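Local coordinates for protein putative isohexenylglutaconyl-CoA hydratase (Pseudomonas aeruginosa, PDB 4ZU2) that probably hydrates isohexenylglutaconyl-CoA in the breakdown of acyclic terpenes such as citronellate, as a member of the crotonase family, at residues 115-127 with 147-159. Sequence-based numbering, arbitrary orientation.
Sequences GGGFGLACVSDVA and AQIAPFVVRRIGL
R156 reaches from the last turn of helix 149-157 across C122 to the turn A121-S124, a worked example of an arginine spent on main-chain carbonyls, here S124 O and, outside the contact, L182 O, which accepts from NE. A bend at chi2 (68°) lays its aliphatic part over C122, R156 CB and CG each 4.0 Å from C122 SG. R156 NH1 then gives a nearly straight hydrogen bond to S124 O (2.8 Å, 163°), lying in both the guanidinium and carbonyl planes and using a lone pair. A121 O lies over one face of the guanidinium without being hydrogen-bonded to it, beside the CA of C122, while A127 CB sits at the edge. S124 OG turns back to A121 O (2.8 Å), bracing the type I turn.

Packing is also close at the F118 ring, whose edge meets V153 CG2, F118 CE1 being 3.5 Å away. Nearer the N-terminal ends of both helices, G119, with no side chain, lets I149 CG1 come within 4.0 Å of its CA, and I149 CD1 reaches G115 O. Looser is the region between C122 and F152, where a buried water donates to both carbonyl oxygens; next to it V123 CG1 packs obliquely on F152.

The two helices differ by 46° in direction. The glycine-rich start of helix 116-121 corresponds to the part of crotonases that lends a peptide N-H to the oxyanion hole, and probably does so here. The chemistry implies a buried cation whose charge is probably spread over carbonyl dipoles, probably helping to hold the loop leading into strand 126-130.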
loop_
_atom_site.group_PDB
_atom_site.type_symbol
_atom_site.label_atom_id
_atom_site.label_comp_id
_atom_site.label_asym_id
_atom_site.label_seq_id
_atom_site.Cartn_x
_atom_site.Cartn_y
_atom_site.Cartn_z
ATOM N N GLY A 115 -9.432 -19.194 1.947
ATOM C CA GLY A 115 -10.542 -18.574 2.644
ATOM C C GLY A 115 -10.083 -18.066 3.992
ATOM O O GLY A 115 -9.076 -17.405 4.100
ATOM N N GLY A 116 -10.821 -18.397 5.027
ATOM C CA GLY A 116 -10.440 -18.021 6.376
ATOM C C GLY A 116 -8.981 -18.353 6.694
ATOM O O GLY A 116 -8.371 -17.700 7.529
ATOM N N GLY A 117 -8.434 -19.379 6.037
ATOM C CA GLY A 117 -7.013 -19.712 6.145
ATOM C C GLY A 117 -6.108 -18.603 5.625
ATOM O O GLY A 117 -5.133 -18.236 6.284
ATOM N N PHE A 118 -6.426 -18.116 4.433
ATOM C CA PHE A 118 -5.770 -16.964 3.772
ATOM C C PHE A 118 -5.987 -15.743 4.689
ATOM O O PHE A 118 -5.089 -14.937 4.891
ATOM C CB PHE A 118 -6.399 -16.846 2.373
ATOM C CG PHE A 118 -6.049 -15.637 1.581
ATOM C CD1 PHE A 118 -6.280 -14.346 2.045
ATOM C CD2 PHE A 118 -5.600 -15.787 0.299
ATOM C CE1 PHE A 118 -5.971 -13.240 1.265
ATOM C CE2 PHE A 118 -5.282 -14.668 -0.482
ATOM C CZ PHE A 118 -5.484 -13.403 -0.001
ATOM N N GLY A 119 -7.147 -15.673 5.337
ATOM C CA GLY A 119 -7.372 -14.689 6.392
ATOM C C GLY A 119 -6.362 -14.603 7.524
ATOM O O GLY A 119 -5.867 -13.521 7.861
ATOM N N LEU A 120 -6.062 -15.720 8.155
ATOM C CA LEU A 120 -5.065 -15.728 9.233
ATOM C C LEU A 120 -3.665 -15.329 8.783
ATOM O O LEU A 120 -2.924 -14.762 9.544
ATOM C CB LEU A 120 -4.911 -17.121 9.815
ATOM C CG LEU A 120 -6.067 -17.768 10.547
ATOM C CD1 LEU A 120 -5.653 -19.187 10.917
ATOM C CD2 LEU A 120 -6.402 -16.963 11.797
ATOM N N ALA A 121 -3.285 -15.737 7.586
ATOM C CA ALA A 121 -1.963 -15.396 7.038
ATOM C C ALA A 121 -1.812 -13.854 6.970
ATOM O O ALA A 121 -0.748 -13.293 7.199
ATOM C CB ALA A 121 -1.799 -16.025 5.659
ATOM N N CYS A 122 -2.921 -13.197 6.679
ATOM C CA CYS A 122 -2.948 -11.776 6.404
ATOM C C CYS A 122 -2.743 -10.947 7.643
ATOM O O CYS A 122 -2.558 -9.751 7.536
ATOM C CB CYS A 122 -4.288 -11.392 5.777
ATOM S SG CYS A 122 -4.516 -11.761 4.053
ATOM N N VAL A 123 -2.804 -11.568 8.819
ATOM C CA VAL A 123 -2.645 -10.827 10.070
ATOM C C VAL A 123 -1.388 -11.213 10.856
ATOM O O VAL A 123 -1.236 -10.868 12.040
ATOM C CB VAL A 123 -3.904 -10.921 10.971
ATOM C CG1 VAL A 123 -5.143 -10.532 10.168
ATOM C CG2 VAL A 123 -4.058 -12.284 11.569
ATOM N N SER A 124 -0.489 -11.927 10.199
ATOM C CA SER A 124 0.796 -12.245 10.811
ATOM C C SER A 124 1.786 -11.050 10.672
ATOM O O SER A 124 1.724 -10.281 9.695
ATOM C CB SER A 124 1.377 -13.514 10.169
ATOM O OG SER A 124 1.589 -13.326 8.782
ATOM N N ASP A 125 2.690 -10.904 11.635
ATOM C CA ASP A 125 3.847 -9.996 11.483
ATOM C C ASP A 125 4.893 -10.560 10.496
ATOM O O ASP A 125 5.517 -9.823 9.765
ATOM C CB ASP A 125 4.522 -9.718 12.819
ATOM C CG ASP A 125 3.584 -9.126 13.838
ATOM O OD1 ASP A 125 2.923 -8.122 13.503
ATOM O OD2 ASP A 125 3.513 -9.662 14.959
ATOM N N VAL A 126 5.036 -11.872 10.473
ATOM C CA VAL A 126 5.919 -12.555 9.545
ATOM C C VAL A 126 5.265 -13.864 9.028
ATOM O O VAL A 126 4.864 -14.749 9.795
ATOM C CB VAL A 126 7.313 -12.831 10.209
ATOM C CG1 VAL A 126 8.346 -13.356 9.179
ATOM C CG2 VAL A 126 7.839 -11.577 10.855
ATOM N N ALA A 127 5.105 -13.937 7.719
ATOM C CA ALA A 127 4.634 -15.148 7.027
ATOM C C ALA A 127 5.765 -15.748 6.167
ATOM O O ALA A 127 6.416 -15.044 5.355
ATOM C CB ALA A 127 3.492 -14.824 6.165
ATOM N N ALA A 147 -15.962 -11.811 3.767
ATOM C CA ALA A 147 -16.518 -10.588 4.382
ATOM C C ALA A 147 -15.660 -10.015 5.485
ATOM O O ALA A 147 -15.331 -8.821 5.468
ATOM C CB ALA A 147 -17.881 -10.856 4.919
ATOM N N GLN A 148 -15.285 -10.874 6.436
ATOM C CA GLN A 148 -14.387 -10.479 7.515
ATOM C C GLN A 148 -12.961 -10.357 6.973
ATOM O O GLN A 148 -12.166 -9.619 7.523
ATOM C CB GLN A 148 -14.353 -11.505 8.648
ATOM C CG GLN A 148 -15.662 -11.821 9.298
ATOM C CD GLN A 148 -16.260 -10.610 9.971
ATOM O OE1 GLN A 148 -15.691 -10.061 10.904
ATOM N NE2 GLN A 148 -17.390 -10.171 9.470
ATOM N N ILE A 149 -12.620 -11.139 5.946
ATOM C CA ILE A 149 -11.271 -11.065 5.362
ATOM C C ILE A 149 -10.988 -9.715 4.698
ATOM O O ILE A 149 -9.830 -9.240 4.729
ATOM C CB ILE A 149 -11.073 -12.212 4.359
ATOM C CG1 ILE A 149 -11.025 -13.557 5.109
ATOM C CG2 ILE A 149 -9.867 -12.079 3.552
ATOM C CD1 ILE A 149 -11.400 -14.681 4.263
ATOM N N ALA A 150 -12.012 -9.123 4.077
ATOM C CA ALA A 150 -11.819 -7.993 3.155
ATOM C C ALA A 150 -10.856 -6.912 3.681
ATOM O O ALA A 150 -9.877 -6.553 3.038
ATOM C CB ALA A 150 -13.133 -7.363 2.784
ATOM N N PRO A 151 -11.130 -6.394 4.864
ATOM C CA PRO A 151 -10.283 -5.323 5.397
ATOM C C PRO A 151 -8.858 -5.767 5.707
ATOM O O PRO A 151 -7.939 -4.993 5.579
ATOM C CB PRO A 151 -11.024 -4.915 6.674
ATOM C CG PRO A 151 -11.949 -5.967 6.967
ATOM C CD PRO A 151 -12.305 -6.621 5.702
ATOM N N PHE A 152 -8.669 -7.032 6.063
ATOM C CA PHE A 152 -7.353 -7.487 6.393
ATOM C C PHE A 152 -6.509 -7.784 5.113
ATOM O O PHE A 152 -5.291 -7.630 5.104
ATOM C CB PHE A 152 -7.405 -8.651 7.375
ATOM C CG PHE A 152 -8.012 -8.301 8.725
ATOM C CD1 PHE A 152 -7.284 -7.585 9.666
ATOM C CD2 PHE A 152 -9.300 -8.735 9.055
ATOM C CE1 PHE A 152 -7.831 -7.294 10.897
ATOM C CE2 PHE A 152 -9.865 -8.420 10.247
ATOM C CZ PHE A 152 -9.140 -7.701 11.185
ATOM N N VAL A 153 -7.160 -8.145 4.028
ATOM C CA VAL A 153 -6.432 -8.402 2.808
ATOM C C VAL A 153 -6.081 -7.083 2.100
ATOM O O VAL A 153 -5.014 -6.967 1.510
ATOM C CB VAL A 153 -7.173 -9.372 1.843
ATOM C CG1 VAL A 153 -8.463 -8.769 1.322
ATOM C CG2 VAL A 153 -6.262 -9.763 0.652
ATOM N N VAL A 154 -6.983 -6.115 2.125
ATOM C CA VAL A 154 -6.675 -4.793 1.566
ATOM C C VAL A 154 -5.515 -4.192 2.378
ATOM O O VAL A 154 -4.557 -3.682 1.818
ATOM C CB VAL A 154 -7.910 -3.873 1.621
ATOM C CG1 VAL A 154 -7.555 -2.446 1.172
ATOM C CG2 VAL A 154 -9.034 -4.484 0.820
ATOM N N ARG A 155 -5.564 -4.328 3.705
ATOM C CA ARG A 155 -4.437 -3.907 4.547
ATOM C C ARG A 155 -3.164 -4.704 4.204
ATOM O O ARG A 155 -2.065 -4.164 4.233
ATOM C CB ARG A 155 -4.790 -4.033 6.033
ATOM C CG ARG A 155 -5.578 -2.842 6.535
ATOM C CD ARG A 155 -6.461 -3.091 7.738
ATOM N NE ARG A 155 -7.589 -2.160 7.617
ATOM C CZ ARG A 155 -8.014 -1.334 8.557
ATOM N NH1 ARG A 155 -7.457 -1.326 9.768
ATOM N NH2 ARG A 155 -9.023 -0.513 8.287
ATOM N N ARG A 156 -3.326 -5.963 3.818
ATOM C CA ARG A 156 -2.196 -6.849 3.646
ATOM C C ARG A 156 -1.361 -6.496 2.397
ATOM O O ARG A 156 -0.172 -6.257 2.507
ATOM C CB ARG A 156 -2.647 -8.308 3.581
ATOM C CG ARG A 156 -1.465 -9.280 3.563
ATOM C CD ARG A 156 -0.743 -9.273 4.868
ATOM N NE ARG A 156 0.236 -10.338 4.967
ATOM C CZ ARG A 156 0.840 -10.684 6.088
ATOM N NH1 ARG A 156 0.580 -10.033 7.203
ATOM N NH2 ARG A 156 1.742 -11.650 6.085
ATOM N N ILE A 157 -2.018 -6.388 1.255
ATOM C CA ILE A 157 -1.368 -6.286 -0.041
ATOM C C ILE A 157 -1.869 -5.111 -0.880
ATOM O O ILE A 157 -1.383 -4.904 -1.987
ATOM C CB ILE A 157 -1.622 -7.597 -0.861
ATOM C CG1 ILE A 157 -3.107 -7.781 -1.137
ATOM C CG2 ILE A 157 -1.085 -8.816 -0.134
ATOM C CD1 ILE A 157 -3.434 -9.076 -1.862
ATOM N N GLY A 158 -2.880 -4.392 -0.378
ATOM C CA GLY A 158 -3.449 -3.237 -1.047
ATOM C C GLY A 158 -4.697 -3.542 -1.866
ATOM O O GLY A 158 -4.893 -4.670 -2.321
ATOM N N LEU A 159 -5.553 -2.531 -2.057
ATOM C CA LEU A 159 -6.770 -2.693 -2.839
ATOM C C LEU A 159 -6.515 -3.325 -4.219
ATOM O O LEU A 159 -7.326 -4.109 -4.737
ATOM C CB LEU A 159 -7.448 -1.352 -3.022
ATOM C CG LEU A 159 -8.730 -1.326 -3.864
ATOM C CD1 LEU A 159 -9.893 -2.038 -3.129
ATOM C CD2 LEU A 159 -9.138 0.101 -4.162
HETATM O O HOH W 1 -3.363 -7.171 7.607
#